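Local atomic coordinates of sporozoite surface protein 2 (Plasmodium vivax, PDB entry 4HQO), a protein that acts as an adhesive receptor on the malaria sporozoite surface, probably coupling extracellular ligands to gliding motility through its thrombospondin domain and metal-binding von Willebrand factor A domain. Residues Pro34-Lys39 / Thr91-Thr96; Leu60-Phe65 / Thr70-Leu75; Leu157-Ile162 / Gln169-Ile174; Asp220-Cys225 / Thr247-Glu252. The protein carries 4 engineered substitutions. All coordinates share one frame; numbering follows the deposited sequence.

In the fold
Three of the four contacts build one domain, and the fourth belongs to another. Interactions 1, 2 and 3 lie in the von Willebrand factor A domain, their centres 16 to 21 Å apart. Interaction 2 pairs the edge hairpin of the six-stranded sheet and falls in sequence between the two segments of interaction 1, which joins two helices that pack against that hairpin. Interaction 3 follows, seating a helix on strand 156-161 of the same sheet. Contacts 1 and 2 share packing through Leu-93 and Leu-64, while Lys-39 reaches from 34-39 to 157-162. Interaction 4, last along the chain, lies in the thrombospondin domain, its centre 57 to 71 Å from the others, as befits an elongated receptor with separate adhesive modules.

Interaction 1 (Pro34-Lys39 / Thr91-Thr96)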
# COMPACT_ATOMS: atom_id res chain seq x y z
N PRO A 34 -6.37 20.29 -25.21
CA PRO A 34 -6.68 21.46 -24.37
C PRO A 34 -7.02 21.06 -22.94
O PRO A 34 -6.61 21.76 -22.02
CB PRO A 34 -7.90 22.08 -25.07
CG PRO A 34 -7.80 21.63 -26.48
CD PRO A 34 -7.23 20.25 -26.41
N ASN A 35 -7.72 19.95 -22.76
CA ASN A 35 -8.06 19.48 -21.41
C ASN A 35 -6.82 19.00 -20.66
O ASN A 35 -6.70 19.22 -19.45
CB ASN A 35 -9.12 18.37 -21.47
CG ASN A 35 -9.72 18.08 -20.12
OD1 ASN A 35 -9.24 17.22 -19.39
ND2 ASN A 35 -10.78 18.82 -19.77
N TRP A 36 -5.92 18.33 -21.37
CA TRP A 36 -4.62 17.92 -20.82
C TRP A 36 -3.91 19.11 -20.13
O TRP A 36 -3.40 18.99 -19.01
CB TRP A 36 -3.75 17.35 -21.94
CG TRP A 36 -2.50 16.67 -21.46
CD1 TRP A 36 -1.21 17.15 -21.55
CD2 TRP A 36 -2.41 15.40 -20.81
NE1 TRP A 36 -0.33 16.25 -20.99
CE2 TRP A 36 -1.04 15.17 -20.53
CE3 TRP A 36 -3.35 14.43 -20.43
CZ2 TRP A 36 -0.60 14.02 -19.89
CZ3 TRP A 36 -2.91 13.29 -19.80
CH2 TRP A 36 -1.55 13.09 -19.53
N ILE A 37 -3.90 20.26 -20.78
CA ILE A 37 -3.16 21.41 -20.30
C ILE A 37 -3.89 22.20 -19.22
O ILE A 37 -3.28 22.64 -18.23
CB ILE A 37 -2.81 22.36 -21.47
CG1 ILE A 37 -1.91 21.64 -22.48
CG2 ILE A 37 -2.15 23.64 -20.96
CD1 ILE A 37 -0.62 21.07 -21.87
N THR A 38 -5.19 22.41 -19.41
CA THR A 38 -5.94 23.30 -18.52
C THR A 38 -6.57 22.59 -17.33
O THR A 38 -6.98 23.23 -16.37
CB THR A 38 -7.07 24.02 -19.28
OG1 THR A 38 -8.02 23.05 -19.71
CG2 THR A 38 -6.52 24.79 -20.48
N LYS A 39 -6.62 21.27 -17.40
CA LYS A 39 -7.33 20.46 -16.42
C LYS A 39 -6.51 19.31 -15.85
O LYS A 39 -6.34 19.19 -14.63
CB LYS A 39 -8.65 19.94 -17.03
CG LYS A 39 -9.25 18.74 -16.31
CD LYS A 39 -10.00 19.15 -15.06
CE LYS A 39 -10.76 17.96 -14.47
NZ LYS A 39 -11.57 18.38 -13.30
N THR A 91 5.78 17.46 -15.03
CA THR A 91 6.27 18.55 -15.89
C THR A 91 6.67 18.02 -17.26
O THR A 91 6.39 18.64 -18.29
CB THR A 91 7.44 19.29 -15.25
OG1 THR A 91 6.99 19.98 -14.08
CG2 THR A 91 8.05 20.32 -16.25
N GLU A 92 7.31 16.86 -17.26
CA GLU A 92 7.69 16.16 -18.47
C GLU A 92 6.45 15.81 -19.29
O GLU A 92 6.46 15.88 -20.52
CB GLU A 92 8.44 14.89 -18.09
CG GLU A 92 9.57 14.51 -19.00
CD GLU A 92 10.31 13.29 -18.50
OE1 GLU A 92 10.54 13.18 -17.28
OE2 GLU A 92 10.65 12.43 -19.34
N LEU A 93 5.37 15.42 -18.61
CA LEU A 93 4.12 15.09 -19.28
C LEU A 93 3.47 16.33 -19.88
O LEU A 93 2.91 16.29 -20.97
CB LEU A 93 3.14 14.39 -18.33
CG LEU A 93 3.49 12.95 -17.94
CD1 LEU A 93 2.44 12.40 -17.01
CD2 LEU A 93 3.63 12.04 -19.15
N ARG A 94 3.55 17.45 -19.15
CA ARG A 94 2.98 18.69 -19.65
C ARG A 94 3.70 19.14 -20.92
O ARG A 94 3.08 19.63 -21.87
CB ARG A 94 3.09 19.80 -18.60
CG ARG A 94 2.48 21.12 -19.08
CD ARG A 94 2.69 22.26 -18.10
NE ARG A 94 4.08 22.44 -17.71
CZ ARG A 94 4.96 23.19 -18.39
NH1 ARG A 94 4.59 23.82 -19.50
NH2 ARG A 94 6.20 23.31 -17.95
N LYS A 95 5.01 18.97 -20.94
CA LYS A 95 5.82 19.53 -22.01
C LYS A 95 5.88 18.66 -23.26
O LYS A 95 6.00 19.18 -24.35
CB LYS A 95 7.25 19.77 -21.51
CG LYS A 95 7.40 20.83 -20.44
CD LYS A 95 8.87 21.20 -20.27
CE LYS A 95 9.07 22.23 -19.17
NZ LYS A 95 10.52 22.48 -18.90
N THR A 96 5.82 17.34 -23.09
CA THR A 96 6.21 16.45 -24.18
C THR A 96 5.16 15.39 -24.56
O THR A 96 5.37 14.65 -25.52
CB THR A 96 7.53 15.72 -23.86
OG1 THR A 96 7.32 14.82 -22.77
CG2 THR A 96 8.63 16.72 -23.50
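Helices 34-39 and 91-96 run roughly antiparallel, their directions 141° apart and their axes 10.3 Å from each other at closest approach, with Ile-37 and Arg-94 the nearest CA pair. At this spacing long side chains bridge the gap, and Trp-36 makes the polar link. Its CG stands anti to the backbone N (chi1 -170°), which carries the indole across until NE1 donates to the backbone O of Leu-93 at 3.2 Å. The N-H points almost straight at the oxygen, 170° at the hydrogen, and the acceptor lies in the indole plane; the donor, however, sits well above the carbonyl plane of Leu-93. The benzene side of the same ring leans on Leu-93, CZ2 meeting CB at 4.1 Å. In the von Willebrand factor A fold, a Rossmann-like sheet flanked by helices, both helices belong to the layer that packs against strand 58-65: Trp-36 rests on Leu-64 and Leu-93 on Met-62. Tyr-97 adds an edge-to-face ring contact to the indole. Nearer the surface, the side chains of Ile-37 and Arg-94 cross at about a right angle, with Ile-37 CD1 4.2 Å from Arg-94 CG.

Interaction 2 (Leu60-Phe65 / Thr70-Leu75); sequences LYMNLF and TELIRL. With NA (sodium ion), chain G.
Strands 60-65 and 70-73 pair antiparallel, with directions 149° apart, and a classic beta bulge interrupts their register: Leu-72 and Ile-73 both face Met-62. The O of Met-62 accepts from two backbone donors, Leu-72 N at 2.8 Å and Ile-73 N at 3.2 Å, while Leu-64 and Thr-70 form a second hydrogen-bonded pair. One face of the hairpin binds a sodium ion, held by Tyr-61 OH at 2.3 Å and Glu-71 OE1 at 2.2 Å. The ion lies at the edge of the tyrosine ring, in its plane, and the carboxylate is turned 66° from that ring. Second-shell bonds position both ligands: Asn-63 ND2 donates to Tyr-61 OH at 2.8 Å, and Arg-74 NH2 makes a salt bridge to Glu-71 OE2 at 3.0 Å, approaching from above the carboxylate plane. The other face is largely apolar, Thr-70 at its end being the polar exception. Ile-73 presses its CB against CB of Met-62 at 3.9 Å, while Leu-72 CD1 reaches Leu-64 CB at 3.9 Å. This oily side is covered by helix 83-96, with Leu-93 on Met-62 and Leu-72; the sodium side faces helix 105-117, where His-115 meets Tyr-61 edge-to-face, and strand 19-26 continues the sheet beyond strand 58-65.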
# COMPACT_ATOMS: atom_id res chain seq x y z
N LEU A 60 4.45 6.30 -4.39
CA LEU A 60 3.66 6.54 -5.59
C LEU A 60 4.04 5.57 -6.71
O LEU A 60 5.22 5.29 -6.92
CB LEU A 60 3.85 7.99 -6.04
CG LEU A 60 3.14 8.45 -7.32
CD1 LEU A 60 1.63 8.43 -7.12
CD2 LEU A 60 3.63 9.86 -7.74
N TYR A 61 3.03 5.03 -7.38
CA TYR A 61 3.22 4.35 -8.66
C TYR A 61 2.43 5.17 -9.68
O TYR A 61 1.39 5.74 -9.35
CB TYR A 61 2.75 2.89 -8.60
CG TYR A 61 2.53 2.25 -9.96
CD1 TYR A 61 1.33 2.41 -10.64
CD2 TYR A 61 3.50 1.45 -10.54
CE1 TYR A 61 1.11 1.83 -11.86
CE2 TYR A 61 3.28 0.85 -11.78
CZ TYR A 61 2.08 1.05 -12.43
OH TYR A 61 1.83 0.48 -13.65
N MET A 62 2.93 5.26 -10.91
CA MET A 62 2.20 6.03 -11.91
C MET A 62 2.23 5.38 -13.28
O MET A 62 3.29 4.96 -13.75
CB MET A 62 2.71 7.47 -11.98
CG MET A 62 1.88 8.41 -12.85
SD MET A 62 2.67 10.06 -12.85
CE MET A 62 1.28 11.10 -13.26
N ASN A 63 1.06 5.29 -13.89
CA ASN A 63 0.92 4.68 -15.21
C ASN A 63 0.11 5.60 -16.11
O ASN A 63 -0.92 6.15 -15.70
CB ASN A 63 0.19 3.33 -15.10
CG ASN A 63 0.37 2.48 -16.34
OD1 ASN A 63 -0.20 2.77 -17.40
ND2 ASN A 63 1.15 1.41 -16.22
N LEU A 64 0.57 5.73 -17.34
CA LEU A 64 -0.14 6.49 -18.35
C LEU A 64 -0.77 5.52 -19.35
O LEU A 64 -0.06 4.74 -19.99
CB LEU A 64 0.85 7.40 -19.09
CG LEU A 64 0.26 8.30 -20.18
CD1 LEU A 64 -0.61 9.38 -19.56
CD2 LEU A 64 1.38 8.93 -20.97
N PHE A 65 -2.09 5.55 -19.49
CA PHE A 65 -2.71 4.63 -20.44
C PHE A 65 -3.43 5.32 -21.59
O PHE A 65 -4.08 6.35 -21.43
CB PHE A 65 -3.61 3.61 -19.74
CG PHE A 65 -4.80 4.21 -19.03
CD1 PHE A 65 -4.69 4.66 -17.72
CD2 PHE A 65 -6.03 4.28 -19.66
CE1 PHE A 65 -5.79 5.19 -17.05
CE2 PHE A 65 -7.15 4.81 -19.01
CZ PHE A 65 -7.02 5.26 -17.69
N THR A 70 2.07 2.93 -20.27
CA THR A 70 3.43 3.31 -19.96
C THR A 70 3.58 3.47 -18.47
O THR A 70 2.96 4.33 -17.85
CB THR A 70 3.86 4.63 -20.67
OG1 THR A 70 3.49 4.58 -22.05
CG2 THR A 70 5.36 4.83 -20.55
N GLU A 71 4.41 2.61 -17.89
CA GLU A 71 4.74 2.66 -16.48
C GLU A 71 5.78 3.76 -16.28
O GLU A 71 6.92 3.63 -16.72
CB GLU A 71 5.30 1.30 -16.08
CG GLU A 71 5.89 1.18 -14.69
CD GLU A 71 6.37 -0.26 -14.45
OE1 GLU A 71 5.53 -1.18 -14.48
OE2 GLU A 71 7.59 -0.49 -14.31
N LEU A 72 5.36 4.85 -15.64
CA LEU A 72 6.18 6.05 -15.52
C LEU A 72 6.97 6.07 -14.23
O LEU A 72 8.12 6.50 -14.20
CB LEU A 72 5.29 7.29 -15.60
CG LEU A 72 4.53 7.52 -16.90
CD1 LEU A 72 3.71 8.81 -16.79
CD2 LEU A 72 5.50 7.61 -18.08
N ILE A 73 6.35 5.62 -13.14
CA ILE A 73 6.99 5.62 -11.83
C ILE A 73 6.74 4.29 -11.15
O ILE A 73 5.59 3.88 -11.01
CB ILE A 73 6.44 6.78 -10.94
CG1 ILE A 73 6.66 8.14 -11.62
CG2 ILE A 73 7.05 6.74 -9.55
CD1 ILE A 73 6.14 9.32 -10.82
N ARG A 74 7.82 3.59 -10.77
CA ARG A 74 7.70 2.33 -10.01
C ARG A 74 7.73 2.54 -8.51
O ARG A 74 8.49 3.39 -8.02
CB ARG A 74 8.83 1.34 -10.39
CG ARG A 74 8.66 0.74 -11.78
CD ARG A 74 9.69 -0.34 -12.11
NE ARG A 74 9.64 -1.48 -11.19
CZ ARG A 74 8.64 -2.36 -11.11
NH1 ARG A 74 8.70 -3.36 -10.24
NH2 ARG A 74 7.56 -2.25 -11.90
N LEU A 75 6.94 1.76 -7.78
CA LEU A 75 6.90 1.80 -6.31
C LEU A 75 8.28 1.73 -5.69
O LEU A 75 9.06 0.84 -6.00
CB LEU A 75 6.08 0.64 -5.74
CG LEU A 75 4.56 0.67 -5.77
CD1 LEU A 75 3.99 -0.62 -5.11
CD2 LEU A 75 4.04 1.91 -5.07
NA NA G . 3.36 -1.14 -14.22
O HOH W 1 0.88 5.34 -22.62

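Interaction 3 (Leu157-Ile162 / Gln169-Ile174)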
# COMPACT_ATOMS: atom_id res chain seq x y z
N LEU A 157 -10.48 2.16 -4.37
CA LEU A 157 -10.48 2.80 -5.69
C LEU A 157 -11.19 4.14 -5.66
O LEU A 157 -12.37 4.22 -5.30
CB LEU A 157 -11.14 1.90 -6.75
CG LEU A 157 -11.36 2.56 -8.12
CD1 LEU A 157 -10.04 2.82 -8.84
CD2 LEU A 157 -12.30 1.75 -9.02
N ALA A 158 -10.48 5.18 -6.05
CA ALA A 158 -11.09 6.49 -6.18
C ALA A 158 -11.01 6.87 -7.65
O ALA A 158 -9.99 6.65 -8.31
CB ALA A 158 -10.37 7.52 -5.31
N VAL A 159 -12.10 7.43 -8.17
CA VAL A 159 -12.12 7.85 -9.57
C VAL A 159 -12.18 9.37 -9.66
O VAL A 159 -12.98 10.01 -8.98
CB VAL A 159 -13.31 7.23 -10.35
CG1 VAL A 159 -13.24 7.60 -11.83
CG2 VAL A 159 -13.32 5.70 -10.18
N ILE A 160 -11.30 9.94 -10.49
CA ILE A 160 -11.31 11.38 -10.76
C ILE A 160 -11.67 11.61 -12.22
O ILE A 160 -11.00 11.11 -13.12
CB ILE A 160 -9.94 12.03 -10.49
CG1 ILE A 160 -9.46 11.69 -9.08
CG2 ILE A 160 -10.01 13.55 -10.67
CD1 ILE A 160 -10.38 12.17 -8.01
N GLY A 161 -12.74 12.35 -12.46
CA GLY A 161 -13.16 12.60 -13.82
C GLY A 161 -12.32 13.68 -14.49
O GLY A 161 -12.17 14.77 -13.95
N ILE A 162 -11.73 13.35 -15.64
CA ILE A 162 -11.02 14.33 -16.45
C ILE A 162 -11.47 14.19 -17.90
O ILE A 162 -12.11 13.20 -18.26
CB ILE A 162 -9.49 14.14 -16.42
CG1 ILE A 162 -9.12 12.71 -16.83
CG2 ILE A 162 -8.92 14.50 -15.05
CD1 ILE A 162 -7.65 12.54 -17.23
N GLN A 169 -21.77 8.38 -15.91
CA GLN A 169 -22.47 7.13 -15.61
C GLN A 169 -21.46 5.99 -15.43
O GLN A 169 -21.52 5.26 -14.45
CB GLN A 169 -23.49 6.80 -16.70
CG GLN A 169 -24.29 5.51 -16.48
CD GLN A 169 -23.55 4.26 -16.95
OE1 GLN A 169 -22.82 4.29 -17.94
NE2 GLN A 169 -23.73 3.16 -16.23
N PHE A 170 -20.54 5.84 -16.38
CA PHE A 170 -19.55 4.77 -16.26
C PHE A 170 -18.57 5.01 -15.12
O PHE A 170 -18.20 4.08 -14.41
CB PHE A 170 -18.77 4.55 -17.56
CG PHE A 170 -17.76 3.43 -17.46
CD1 PHE A 170 -18.15 2.12 -17.66
CD2 PHE A 170 -16.44 3.70 -17.10
CE1 PHE A 170 -17.23 1.08 -17.53
CE2 PHE A 170 -15.52 2.66 -16.96
CZ PHE A 170 -15.93 1.35 -17.19
N ASN A 171 -18.11 6.26 -14.97
CA ASN A 171 -17.19 6.59 -13.88
C ASN A 171 -17.78 6.25 -12.52
O ASN A 171 -17.09 5.71 -11.66
CB ASN A 171 -16.78 8.06 -13.92
CG ASN A 171 -15.65 8.34 -14.90
OD1 ASN A 171 -15.01 7.42 -15.40
ND2 ASN A 171 -15.40 9.61 -15.17
N ARG A 172 -19.06 6.57 -12.33
CA ARG A 172 -19.75 6.28 -11.08
C ARG A 172 -19.90 4.77 -10.91
O ARG A 172 -19.79 4.25 -9.80
CB ARG A 172 -21.13 6.94 -11.05
CG ARG A 172 -21.11 8.46 -10.86
CD ARG A 172 -22.52 9.03 -10.77
NE ARG A 172 -22.92 9.31 -9.40
CZ ARG A 172 -23.75 8.57 -8.68
NH1 ARG A 172 -24.31 7.49 -9.21
NH2 ARG A 172 -24.04 8.91 -7.43
N LEU A 173 -20.15 4.08 -12.01
CA LEU A 173 -20.34 2.64 -11.96
C LEU A 173 -19.04 1.96 -11.53
O LEU A 173 -19.03 1.17 -10.60
CB LEU A 173 -20.82 2.11 -13.31
CG LEU A 173 -21.19 0.63 -13.36
CD1 LEU A 173 -22.30 0.33 -12.36
CD2 LEU A 173 -21.63 0.25 -14.77
N ILE A 174 -17.94 2.29 -12.18
CA ILE A 174 -16.67 1.65 -11.83
C ILE A 174 -16.20 2.07 -10.43
O ILE A 174 -15.50 1.32 -9.75
CB ILE A 174 -15.58 1.89 -12.90
CG1 ILE A 174 -14.44 0.88 -12.74
CG2 ILE A 174 -15.04 3.34 -12.87
CD1 ILE A 174 -13.47 0.84 -13.90
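Val-159 is wedged between Asn-171 and Ile-174, and these three side chains make up most of the contact between strand 157-161 and helix 169-174. The two methyls of the valine divide the work. CG1, anti to the backbone N (chi1 -175°), meets the amide group of Asn-171, 4.0 Å from its CG, whereas CG2 mainly touches the isoleucine, with CG2 of Ile-174 also at 4.0 Å. The valine and isoleucine side chains cross at about a right angle. Two residues earlier on the strand, Leu-157 extends CD2 to 3.3 Å from the backbone O of Ile-174, a close approach of a methyl to a carbonyl whose hydrogen-bond donor is Lys-151 NZ. Strand and helix run nearly antiparallel, 167° between their directions, with axes 8.7 Å apart. They form the first two elements of the beta-alpha-beta unit 156-161, 168-175 and 187-188, a building block of the Rossmann-like von Willebrand factor A fold, and the helix packs on the strand by which that unit starts. Asn-171 brings a polar group into this buried layer. Its ND2 lies 4.0 Å from CA of Gly-161. The same nitrogen donates to the hydroxyl of Tyr-187 on the next strand and, weakly, to the carbonyl of Thr-133. Ile-174 also packs against Leu-144 and Ala-147 of helix 140-152.

Interaction 4 (Asp220-Cys225 / Thr247-Glu252); sequences DPWTAC and THMVSE
Trp-222 spans the gap to the 247-252 segment with the outer part of its indole, although the two backbones stay well apart, CA of Trp-222 and CA of Val-250, the nearest pair, being 9.1 Å from each other. The side chain leaves with CG anti to its carbonyl carbon (chi1 -76°), and chi2 of 99° turns the ring so that its benzene end meets Met-249 and Ser-251. Met-249 is extended throughout, which lays CG, SD and CE along this end of the indole. Its CE lies 4.0 Å from CZ2 of Trp-222, and SD is 5.0 Å from the centroid of the six-membered ring. That Met-aromatic approach is oblique, 56° off the ring normal. Two residues further on, Ser-251 brings CB to 3.5 Å from CH2 of Trp-222, so that its methylene is the part that touches the tryptophan. Between them, Val-250 points its side chain away. His-234 stacks on Trp-222 and Arg-236 packs against it, both from strand 232-237, while Cys-225 ties the loop to Cys-253 by a disulfide. Such layering of a tryptophan from an irregular segment against side chains of the adjoining two-stranded ribbon, alongside disulfides, is characteristic of the thin, elongated thrombospondin type 1 domain.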
# COMPACT_ATOMS: atom_id res chain seq x y z
N ASP A 220 15.56 -26.74 24.94
CA ASP A 220 16.38 -27.94 24.90
C ASP A 220 16.28 -28.56 26.28
O ASP A 220 15.83 -27.90 27.22
CB ASP A 220 17.84 -27.59 24.56
CG ASP A 220 18.00 -27.09 23.13
OD1 ASP A 220 17.03 -27.15 22.35
OD2 ASP A 220 19.12 -26.65 22.78
N PRO A 221 16.66 -29.84 26.42
CA PRO A 221 16.63 -30.48 27.74
C PRO A 221 17.51 -29.77 28.76
O PRO A 221 18.53 -29.19 28.40
CB PRO A 221 17.19 -31.88 27.45
CG PRO A 221 16.83 -32.14 26.04
CD PRO A 221 16.96 -30.81 25.35
N TRP A 222 17.10 -29.82 30.03
CA TRP A 222 17.92 -29.33 31.13
C TRP A 222 19.27 -30.02 31.13
O TRP A 222 19.36 -31.21 30.81
CB TRP A 222 17.23 -29.59 32.47
CG TRP A 222 16.09 -28.66 32.78
CD1 TRP A 222 14.76 -28.92 32.61
CD2 TRP A 222 16.18 -27.33 33.31
NE1 TRP A 222 14.02 -27.83 33.01
CE2 TRP A 222 14.86 -26.85 33.44
CE3 TRP A 222 17.25 -26.51 33.69
CZ2 TRP A 222 14.58 -25.57 33.93
CZ3 TRP A 222 16.97 -25.24 34.17
CH2 TRP A 222 15.65 -24.79 34.29
N THR A 223 20.32 -29.28 31.47
CA THR A 223 21.64 -29.88 31.59
C THR A 223 21.73 -30.63 32.92
O THR A 223 20.87 -30.48 33.79
CB THR A 223 22.76 -28.81 31.54
OG1 THR A 223 22.66 -27.95 32.69
CG2 THR A 223 22.65 -27.98 30.27
N ALA A 224 22.76 -31.45 33.06
CA ALA A 224 23.02 -32.14 34.32
C ALA A 224 23.36 -31.11 35.39
O ALA A 224 23.80 -30.00 35.07
CB ALA A 224 24.17 -33.12 34.15
N CYS A 225 23.15 -31.47 36.65
CA CYS A 225 23.48 -30.58 37.76
C CYS A 225 24.97 -30.25 37.75
O CYS A 225 25.79 -31.09 37.38
CB CYS A 225 23.07 -31.20 39.09
SG CYS A 225 23.00 -30.03 40.47
N THR A 247 16.16 -16.98 25.86
CA THR A 247 16.82 -18.15 25.28
C THR A 247 17.64 -18.95 26.28
O THR A 247 18.06 -20.08 26.00
CB THR A 247 17.73 -17.74 24.11
OG1 THR A 247 18.69 -16.78 24.56
CG2 THR A 247 16.90 -17.13 23.00
N HIS A 248 17.88 -18.37 27.45
CA HIS A 248 18.62 -19.07 28.49
C HIS A 248 17.86 -18.99 29.81
O HIS A 248 17.10 -18.04 30.04
CB HIS A 248 20.03 -18.50 28.65
CG HIS A 248 20.93 -19.35 29.49
ND1 HIS A 248 21.46 -20.54 29.05
CD2 HIS A 248 21.40 -19.18 30.76
CE1 HIS A 248 22.21 -21.07 30.00
NE2 HIS A 248 22.19 -20.26 31.04
N MET A 249 18.06 -19.98 30.66
CA MET A 249 17.30 -20.12 31.88
C MET A 249 18.09 -20.98 32.85
O MET A 249 18.51 -22.08 32.51
CB MET A 249 15.96 -20.77 31.57
CG MET A 249 15.10 -21.08 32.77
SD MET A 249 13.57 -21.90 32.28
CE MET A 249 12.75 -22.03 33.86
N VAL A 250 18.31 -20.47 34.06
CA VAL A 250 19.09 -21.19 35.06
C VAL A 250 18.24 -21.48 36.29
O VAL A 250 17.44 -20.65 36.71
CB VAL A 250 20.36 -20.40 35.46
CG1 VAL A 250 21.20 -21.20 36.45
CG2 VAL A 250 21.19 -20.07 34.23
N SER A 251 18.40 -22.68 36.85
CA SER A 251 17.65 -23.08 38.03
C SER A 251 18.51 -23.92 38.97
O SER A 251 19.57 -24.41 38.58
CB SER A 251 16.40 -23.85 37.62
OG SER A 251 15.68 -24.29 38.76
N GLU A 252 18.05 -24.08 40.20
CA GLU A 252 18.77 -24.86 41.20
C GLU A 252 18.51 -26.36 41.04
O GLU A 252 17.51 -26.76 40.47
CB GLU A 252 18.39 -24.42 42.62
CG GLU A 252 18.72 -22.96 42.92
CD GLU A 252 18.20 -22.52 44.28
OE1 GLU A 252 18.32 -21.32 44.60
OE2 GLU A 252 17.68 -23.38 45.03